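Local coordinates for protein serine hydrolase CCSP0084 (Cycloclasticus sp. P1, PDB 4I3F) that probably hydrolyses ester bonds and the carbon-carbon bonds of meta-cleavage products as a serine hydrolase of a bacterium that degrades polyaromatic hydrocarbons, at residues 147-161 with 244-258. Residues are numbered along the deposited sequence; the frame is centred on the assembly and turned at random.
Sequences LMGPVGAPFAPTEGL and LVTHAREDFFIPLNN
Leu147 O takes two donors from Thr246: the backbone N, and OG1 at 2.8 Å, in the carbonyl plane on a lone pair. With Leu147 N bound to Leu244 O and Gly149 N to Thr246 O, these bonds tightly join the ends of parallel strands 142-148 and 243-248. Beyond them, Gly149 CA passes 3.5 Å from His247 ND1, while His247 NE2 donates in its ring plane to Ile254 O and ties the loop after strand 243-248 back to the strand end. Ile254 fills the buried middle, its CD1 3.7 Å from Val151 CG1 and also touching Phe155 CZ. Phe155 CG stands between its backbone N and carbonyl carbon (chi1 63°), turning the ring towards Pro255, whose CD lies over one face, 3.6 Å from its centroid; the Asn258 amide is nearly perpendicular to the ring. An alanine in place of Phe155 would probably open a gap beside Ile254 and leave Pro255 CD without its aromatic face. Thr158 OG1 donates to Phe253 O at 2.6 Å and, as helix N-cap, accepts from Leu161 N; two residues on, Gly160 CA makes a CH-pi contact over the Phe253 ring. The margin is looser: Glu159 OE2 meets the Phe252 ring edge, while Glu159 OE1 forms a salt bridge with Lys163. Asp251, bonded to His279, follows strand 243-248, consistent with the acid and histidine of an alpha/beta hydrolase catalytic triad.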
ATOM      1  N   LEU A 147      -4.442   8.107  -0.816  1.00  7.91           N
ATOM      2  CA  LEU A 147      -3.460   7.337  -1.575  1.00  9.25           C
ATOM      3  C   LEU A 147      -2.072   7.912  -1.314  1.00  9.75           C
ATOM      4  O   LEU A 147      -1.927   9.115  -1.041  1.00  9.95           O
ATOM      5  CB  LEU A 147      -3.766   7.379  -3.075  1.00  8.77           C
ATOM      6  CG  LEU A 147      -5.181   6.969  -3.491  1.00 12.67           C
ATOM      7  CD1 LEU A 147      -5.343   7.029  -5.022  1.00 10.52           C
ATOM      8  CD2 LEU A 147      -5.548   5.581  -2.939  1.00 10.17           C
ATOM      9  N   MET A 148      -1.060   7.052  -1.376  1.00  7.11           N
ATOM     10  CA  MET A 148       0.322   7.471  -1.172  1.00  8.13           C
ATOM     11  C   MET A 148       1.158   6.802  -2.244  1.00 10.17           C
ATOM     12  O   MET A 148       1.386   5.587  -2.198  1.00 11.04           O
ATOM     13  CB  MET A 148       0.823   7.050   0.211  1.00 11.50           C
ATOM     14  CG  MET A 148       2.086   7.768   0.642  1.00 15.14           C
ATOM     15  SD  MET A 148       2.971   6.871   1.949  1.00 22.64           S
ATOM     16  CE  MET A 148       3.669   5.513   1.015  1.00 23.75           C
ATOM     17  N   GLY A 149       1.593   7.588  -3.222  1.00 11.22           N
ATOM     18  CA  GLY A 149       2.360   7.066  -4.347  1.00  8.89           C
ATOM     19  C   GLY A 149       1.705   5.866  -4.992  1.00 11.83           C
ATOM     20  O   GLY A 149       2.340   4.826  -5.160  1.00 12.36           O
ATOM     21  N   PRO A 150       0.429   5.999  -5.372  1.00 10.96           N
ATOM     22  CA  PRO A 150      -0.329   4.842  -5.836  1.00  8.38           C
ATOM     23  C   PRO A 150       0.005   4.402  -7.264  1.00  9.84           C
ATOM     24  O   PRO A 150       0.340   5.228  -8.111  1.00 12.81           O
ATOM     25  CB  PRO A 150      -1.779   5.351  -5.792  1.00  9.33           C
ATOM     26  CG  PRO A 150      -1.655   6.804  -6.128  1.00 11.24           C
ATOM     27  CD  PRO A 150      -0.361   7.247  -5.448  1.00 12.37           C
ATOM     28  N   VAL A 151      -0.099   3.098  -7.519  1.00 12.72           N
ATOM     29  CA  VAL A 151      -0.198   2.625  -8.899  1.00 12.60           C
ATOM     30  C   VAL A 151      -1.647   2.826  -9.325  1.00 15.12           C
ATOM     31  O   VAL A 151      -2.494   3.132  -8.487  1.00 12.86           O
ATOM     32  CB  VAL A 151       0.246   1.152  -9.062  1.00 13.00           C
ATOM     33  CG1 VAL A 151       1.725   1.009  -8.719  1.00 17.40           C
ATOM     34  CG2 VAL A 151      -0.588   0.206  -8.195  1.00 13.41           C
ATOM     35  N   GLY A 152      -1.938   2.688 -10.618  1.00 12.72           N
ATOM     36  CA  GLY A 152      -3.293   2.924 -11.096  1.00 12.95           C
ATOM     37  C   GLY A 152      -3.352   3.891 -12.266  1.00 13.79           C
ATOM     38  O   GLY A 152      -4.366   3.970 -12.952  1.00 18.11           O
ATOM     39  N   ALA A 153      -2.264   4.627 -12.484  1.00 18.97           N
ATOM     40  CA  ALA A 153      -2.126   5.476 -13.666  1.00 19.42           C
ATOM     41  C   ALA A 153      -1.145   4.812 -14.630  1.00 21.24           C
ATOM     42  O   ALA A 153      -0.281   4.049 -14.208  1.00 18.13           O
ATOM     43  CB  ALA A 153      -1.635   6.853 -13.270  1.00 18.88           C
ATOM     44  N   PRO A 154      -1.275   5.096 -15.934  1.00 20.30           N
ATOM     45  CA  PRO A 154      -0.338   4.503 -16.894  1.00 20.26           C
ATOM     46  C   PRO A 154       1.027   5.181 -16.857  1.00 20.36           C
ATOM     47  O   PRO A 154       1.094   6.413 -16.799  1.00 26.55           O
ATOM     48  CB  PRO A 154      -1.030   4.733 -18.245  1.00 22.67           C
ATOM     49  CG  PRO A 154      -1.894   5.944 -18.025  1.00 31.94           C
ATOM     50  CD  PRO A 154      -2.367   5.827 -16.597  1.00 22.39           C
ATOM     51  N   PHE A 155       2.094   4.382 -16.837  1.00 18.86           N
ATOM     52  CA  PHE A 155       3.463   4.891 -16.935  1.00 17.28           C
ATOM     53  C   PHE A 155       4.429   3.805 -17.395  1.00 19.32           C
ATOM     54  O   PHE A 155       4.173   2.604 -17.220  1.00 18.88           O
ATOM     55  CB  PHE A 155       3.949   5.530 -15.617  1.00 16.11           C
ATOM     56  CG  PHE A 155       4.028   4.577 -14.448  1.00 16.30           C
ATOM     57  CD1 PHE A 155       5.218   3.930 -14.140  1.00 19.26           C
ATOM     58  CD2 PHE A 155       2.919   4.361 -13.638  1.00 18.35           C
ATOM     59  CE1 PHE A 155       5.307   3.065 -13.056  1.00 19.27           C
ATOM     60  CE2 PHE A 155       2.996   3.503 -12.543  1.00 21.02           C
ATOM     61  CZ  PHE A 155       4.198   2.853 -12.256  1.00 14.94           C
ATOM     62  N   ALA A 156       5.536   4.221 -18.004  1.00 18.19           N
ATOM     63  CA  ALA A 156       6.570   3.267 -18.384  1.00 17.51           C
ATOM     64  C   ALA A 156       7.329   2.832 -17.141  1.00 17.98           C
ATOM     65  O   ALA A 156       7.453   3.605 -16.185  1.00 18.75           O
ATOM     66  CB  ALA A 156       7.520   3.870 -19.425  1.00 21.74           C
ATOM     67  N   PRO A 157       7.828   1.586 -17.135  1.00 15.58           N
ATOM     68  CA  PRO A 157       8.542   1.106 -15.946  1.00 16.97           C
ATOM     69  C   PRO A 157       9.688   2.028 -15.549  1.00 13.58           C
ATOM     70  O   PRO A 157      10.423   2.508 -16.416  1.00 17.10           O
ATOM     71  CB  PRO A 157       9.091  -0.248 -16.392  1.00 14.81           C
ATOM     72  CG  PRO A 157       8.111  -0.721 -17.433  1.00 18.79           C
ATOM     73  CD  PRO A 157       7.640   0.524 -18.142  1.00 17.02           C
ATOM     74  N   THR A 158       9.810   2.282 -14.249  1.00 12.91           N
ATOM     75  CA  THR A 158      10.904   3.062 -13.699  1.00 15.42           C
ATOM     76  C   THR A 158      12.018   2.108 -13.292  1.00 17.82           C
ATOM     77  O   THR A 158      11.794   0.899 -13.177  1.00 16.56           O
ATOM     78  CB  THR A 158      10.445   3.807 -12.447  1.00 13.28           C
ATOM     79  OG1 THR A 158       9.846   2.867 -11.550  1.00 13.36           O
ATOM     80  CG2 THR A 158       9.408   4.879 -12.805  1.00 13.82           C
ATOM     81  N   GLU A 159      13.211   2.650 -13.073  1.00 15.16           N
ATOM     82  CA  GLU A 159      14.334   1.843 -12.609  1.00 16.22           C
ATOM     83  C   GLU A 159      13.964   1.198 -11.277  1.00 13.32           C
ATOM     84  O   GLU A 159      14.195   0.003 -11.057  1.00 14.42           O
ATOM     85  CB  GLU A 159      15.585   2.718 -12.444  1.00 18.23           C
ATOM     86  CG  GLU A 159      16.826   1.961 -11.954  1.00 13.24           C
ATOM     87  CD  GLU A 159      18.074   2.822 -11.928  1.00 18.66           C
ATOM     88  OE1 GLU A 159      19.178   2.262 -11.744  1.00 22.66           O
ATOM     89  OE2 GLU A 159      17.957   4.056 -12.102  1.00 18.75           O
ATOM     90  N   GLY A 160      13.365   1.996 -10.401  1.00 14.56           N
ATOM     91  CA  GLY A 160      12.985   1.539  -9.077  1.00 16.97           C
ATOM     92  C   GLY A 160      11.964   0.421  -9.085  1.00 18.17           C
ATOM     93  O   GLY A 160      12.155  -0.609  -8.426  1.00 13.95           O
ATOM     94  N   LEU A 161      10.874   0.602  -9.829  1.00 14.60           N
ATOM     95  CA  LEU A 161       9.823  -0.401  -9.794  1.00 12.14           C
ATOM     96  C   LEU A 161      10.291  -1.681 -10.464  1.00 15.19           C
ATOM     97  O   LEU A 161       9.898  -2.776 -10.060  1.00 17.28           O
ATOM     98  CB  LEU A 161       8.521   0.121 -10.408  1.00 11.17           C
ATOM     99  CG  LEU A 161       7.275  -0.691 -10.025  1.00 14.03           C
ATOM    100  CD1 LEU A 161       7.028  -0.683  -8.518  1.00 16.33           C
ATOM    101  CD2 LEU A 161       6.045  -0.199 -10.771  1.00 16.72           C
ATOM    102  N   LEU A 244      -7.714  12.064  -0.854  1.00  9.60           N
ATOM    103  CA  LEU A 244      -6.457  12.799  -0.822  1.00  7.72           C
ATOM    104  C   LEU A 244      -5.370  11.933  -1.442  1.00  7.92           C
ATOM    105  O   LEU A 244      -5.084  10.830  -0.954  1.00 11.24           O
ATOM    106  CB  LEU A 244      -6.071  13.164   0.614  1.00  9.19           C
ATOM    107  CG  LEU A 244      -4.714  13.854   0.781  1.00 10.30           C
ATOM    108  CD1 LEU A 244      -4.648  15.169   0.017  1.00 13.70           C
ATOM    109  CD2 LEU A 244      -4.416  14.074   2.258  1.00 11.03           C
ATOM    110  N   VAL A 245      -4.783  12.413  -2.538  1.00  8.69           N
ATOM    111  CA  VAL A 245      -3.661  11.714  -3.161  1.00  7.67           C
ATOM    112  C   VAL A 245      -2.380  12.390  -2.696  1.00 11.61           C
ATOM    113  O   VAL A 245      -2.190  13.585  -2.923  1.00 10.80           O
ATOM    114  CB  VAL A 245      -3.749  11.785  -4.688  1.00 10.95           C
ATOM    115  CG1 VAL A 245      -2.535  11.103  -5.338  1.00  8.14           C
ATOM    116  CG2 VAL A 245      -5.070  11.157  -5.176  1.00 10.67           C
ATOM    117  N   THR A 246      -1.505  11.632  -2.035  1.00  7.83           N
ATOM    118  CA  THR A 246      -0.215  12.165  -1.610  1.00  8.97           C
ATOM    119  C   THR A 246       0.880  11.513  -2.428  1.00 12.40           C
ATOM    120  O   THR A 246       0.752  10.363  -2.838  1.00 11.06           O
ATOM    121  CB  THR A 246       0.050  11.953  -0.114  1.00  9.94           C
ATOM    122  OG1 THR A 246       0.176  10.553   0.178  1.00 11.51           O
ATOM    123  CG2 THR A 246      -1.099  12.542   0.710  1.00  9.05           C
ATOM    124  N   HIS A 247       1.948  12.254  -2.687  1.00  8.58           N
ATOM    125  CA  HIS A 247       3.026  11.718  -3.504  1.00  7.71           C
ATOM    126  C   HIS A 247       4.324  12.414  -3.182  1.00  9.74           C
ATOM    127  O   HIS A 247       4.345  13.603  -2.856  1.00 10.32           O
ATOM    128  CB  HIS A 247       2.712  11.920  -4.986  1.00 10.15           C
ATOM    129  CG  HIS A 247       3.256  10.844  -5.875  1.00 12.53           C
ATOM    130  ND1 HIS A 247       2.460   9.853  -6.405  1.00 11.21           N
ATOM    131  CD2 HIS A 247       4.507  10.609  -6.338  1.00  8.28           C
ATOM    132  CE1 HIS A 247       3.199   9.042  -7.145  1.00  9.78           C
ATOM    133  NE2 HIS A 247       4.444   9.484  -7.127  1.00  9.04           N
ATOM    134  N   ALA A 248       5.423  11.676  -3.282  1.00  8.82           N
ATOM    135  CA  ALA A 248       6.740  12.268  -3.095  1.00  7.51           C
ATOM    136  C   ALA A 248       7.225  12.849  -4.406  1.00 10.39           C
ATOM    137  O   ALA A 248       7.192  12.169  -5.431  1.00  8.87           O
ATOM    138  CB  ALA A 248       7.704  11.223  -2.622  1.00  9.22           C
ATOM    139  N   ARG A 249       7.710  14.088  -4.371  1.00  8.28           N
ATOM    140  CA  ARG A 249       8.176  14.730  -5.596  1.00 11.60           C
ATOM    141  C   ARG A 249       9.276  13.903  -6.248  1.00 11.77           C
ATOM    142  O   ARG A 249       9.280  13.713  -7.471  1.00 11.56           O
ATOM    143  CB  ARG A 249       8.661  16.155  -5.316  1.00 10.79           C
ATOM    144  CG  ARG A 249       9.042  16.932  -6.571  1.00 10.32           C
ATOM    145  CD  ARG A 249       9.482  18.359  -6.243  1.00 12.03           C
ATOM    146  NE  ARG A 249      10.692  18.375  -5.417  1.00 10.65           N
ATOM    147  CZ  ARG A 249      11.179  19.458  -4.819  1.00 15.92           C
ATOM    148  NH1 ARG A 249      10.574  20.625  -4.963  1.00 13.09           N
ATOM    149  NH2 ARG A 249      12.281  19.379  -4.077  1.00 13.40           N
ATOM    150  N   GLU A 250      10.192  13.390  -5.428  1.00  9.29           N
ATOM    151  CA  GLU A 250      11.333  12.618  -5.932  1.00 11.24           C
ATOM    152  C   GLU A 250      11.126  11.101  -5.939  1.00 13.04           C
ATOM    153  O   GLU A 250      12.102  10.351  -5.949  1.00 14.05           O
ATOM    154  CB  GLU A 250      12.592  12.951  -5.112  1.00 11.55           C
ATOM    155  CG  GLU A 250      13.099  14.390  -5.254  1.00 12.70           C
ATOM    156  CD  GLU A 250      12.401  15.388  -4.342  1.00 10.95           C
ATOM    157  OE1 GLU A 250      11.485  15.005  -3.597  1.00 11.71           O
ATOM    158  OE2 GLU A 250      12.797  16.571  -4.364  1.00 17.83           O
ATOM    159  N   ASP A 251       9.875  10.645  -5.945  1.00 10.45           N
ATOM    160  CA  ASP A 251       9.583   9.206  -5.923  1.00 11.09           C
ATOM    161  C   ASP A 251      10.353   8.473  -7.021  1.00 12.28           C
ATOM    162  O   ASP A 251      10.228   8.809  -8.206  1.00 11.44           O
ATOM    163  CB  ASP A 251       8.070   8.994  -6.093  1.00  9.99           C
ATOM    164  CG  ASP A 251       7.609   7.604  -5.702  1.00 10.31           C
ATOM    165  OD1 ASP A 251       8.310   6.600  -5.962  1.00  9.71           O
ATOM    166  OD2 ASP A 251       6.496   7.506  -5.156  1.00 10.40           O
ATOM    167  N   PHE A 252      11.167   7.492  -6.613  1.00 10.06           N
ATOM    168  CA  PHE A 252      12.040   6.741  -7.514  1.00 12.69           C
ATOM    169  C   PHE A 252      11.334   5.523  -8.122  1.00 13.39           C
ATOM    170  O   PHE A 252      11.888   4.867  -9.006  1.00 12.57           O
ATOM    171  CB  PHE A 252      13.290   6.298  -6.724  1.00 11.19           C
ATOM    172  CG  PHE A 252      14.370   5.623  -7.549  1.00 14.85           C
ATOM    173  CD1 PHE A 252      15.174   6.352  -8.417  1.00 16.65           C
ATOM    174  CD2 PHE A 252      14.622   4.264  -7.393  1.00 14.56           C
ATOM    175  CE1 PHE A 252      16.190   5.728  -9.146  1.00 19.11           C
ATOM    176  CE2 PHE A 252      15.635   3.630  -8.118  1.00 17.81           C
ATOM    177  CZ  PHE A 252      16.419   4.367  -8.994  1.00 15.68           C
ATOM    178  N   PHE A 253      10.125   5.229  -7.650  1.00  9.92           N
ATOM    179  CA  PHE A 253       9.401   4.019  -8.047  1.00 10.69           C
ATOM    180  C   PHE A 253       8.156   4.342  -8.880  1.00 10.99           C
ATOM    181  O   PHE A 253       7.951   3.774  -9.959  1.00 13.48           O
ATOM    182  CB  PHE A 253       9.020   3.199  -6.792  1.00  9.45           C
ATOM    183  CG  PHE A 253      10.210   2.616  -6.069  1.00 10.21           C
ATOM    184  CD1 PHE A 253      10.541   1.281  -6.224  1.00 13.21           C
ATOM    185  CD2 PHE A 253      11.015   3.416  -5.259  1.00 13.82           C
ATOM    186  CE1 PHE A 253      11.650   0.735  -5.574  1.00 13.23           C
ATOM    187  CE2 PHE A 253      12.129   2.886  -4.609  1.00 15.84           C
ATOM    188  CZ  PHE A 253      12.447   1.546  -4.763  1.00 14.72           C
ATOM    189  N   ILE A 254       7.319   5.237  -8.367  1.00 14.08           N
ATOM    190  CA  ILE A 254       6.100   5.646  -9.061  1.00 11.06           C
ATOM    191  C   ILE A 254       6.267   7.109  -9.452  1.00 11.61           C
ATOM    192  O   ILE A 254       6.481   7.946  -8.595  1.00 12.06           O
ATOM    193  CB  ILE A 254       4.857   5.533  -8.148  1.00  9.99           C
ATOM    194  CG1 ILE A 254       4.822   4.191  -7.423  1.00 13.16           C
ATOM    195  CG2 ILE A 254       3.571   5.758  -8.974  1.00 10.57           C
ATOM    196  CD1 ILE A 254       4.817   2.984  -8.365  1.00 13.79           C
ATOM    197  N   PRO A 255       6.175   7.424 -10.752  1.00 10.47           N
ATOM    198  CA  PRO A 255       6.425   8.799 -11.207  1.00  8.53           C
ATOM    199  C   PRO A 255       5.400   9.771 -10.638  1.00 11.96           C
ATOM    200  O   PRO A 255       4.234   9.414 -10.472  1.00 11.57           O
ATOM    201  CB  PRO A 255       6.276   8.696 -12.727  1.00 13.17           C
ATOM    202  CG  PRO A 255       6.462   7.247 -13.045  1.00 19.51           C
ATOM    203  CD  PRO A 255       5.894   6.508 -11.872  1.00 12.78           C
ATOM    204  N   LEU A 256       5.841  10.981 -10.317  1.00 11.39           N
ATOM    205  CA  LEU A 256       4.951  12.008  -9.786  1.00  7.33           C
ATOM    206  C   LEU A 256       3.810  12.284 -10.753  1.00 11.02           C
ATOM    207  O   LEU A 256       2.704  12.629 -10.326  1.00 10.01           O
ATOM    208  CB  LEU A 256       5.749  13.298  -9.555  1.00 10.95           C
ATOM    209  CG  LEU A 256       4.994  14.553  -9.113  1.00 10.61           C
ATOM    210  CD1 LEU A 256       4.326  14.311  -7.779  1.00 13.31           C
ATOM    211  CD2 LEU A 256       5.966  15.722  -9.020  1.00 13.06           C
ATOM    212  N   ASN A 257       4.067  12.135 -12.053  1.00 12.70           N
ATOM    213  CA  ASN A 257       3.011  12.353 -13.052  1.00 13.67           C
ATOM    214  C   ASN A 257       1.775  11.481 -12.828  1.00 14.23           C
ATOM    215  O   ASN A 257       0.675  11.835 -13.256  1.00 12.55           O
ATOM    216  CB  ASN A 257       3.533  12.148 -14.477  1.00 15.92           C
ATOM    217  CG  ASN A 257       4.401  13.290 -14.957  1.00 29.29           C
ATOM    218  OD1 ASN A 257       4.358  14.394 -14.414  1.00 36.24           O
ATOM    219  ND2 ASN A 257       5.188  13.032 -15.993  1.00 34.34           N
ATOM    220  N   ASN A 258       1.918  10.357 -12.143  1.00 12.95           N
ATOM    221  CA  ASN A 258       0.748   9.512 -11.837  1.00 13.08           C
ATOM    222  C   ASN A 258      -0.218  10.185 -10.945  1.00 11.46           C
ATOM    223  O   ASN A 258      -1.368  10.033 -11.069  1.00 11.51           O
ATOM    224  CB  ASN A 258       1.094   8.309 -11.055  1.00 17.39           C
ATOM    225  CG  ASN A 258       1.784   7.421 -11.837  1.00 21.87           C
ATOM    226  OD1 ASN A 258       1.169   6.841 -12.576  1.00 51.87           O
ATOM    227  ND2 ASN A 258       3.130   7.566 -11.922  1.00 45.36           N
TER
HETATM  228  O   HOH W   1       0.794   8.629 -15.559  1.00 29.87           O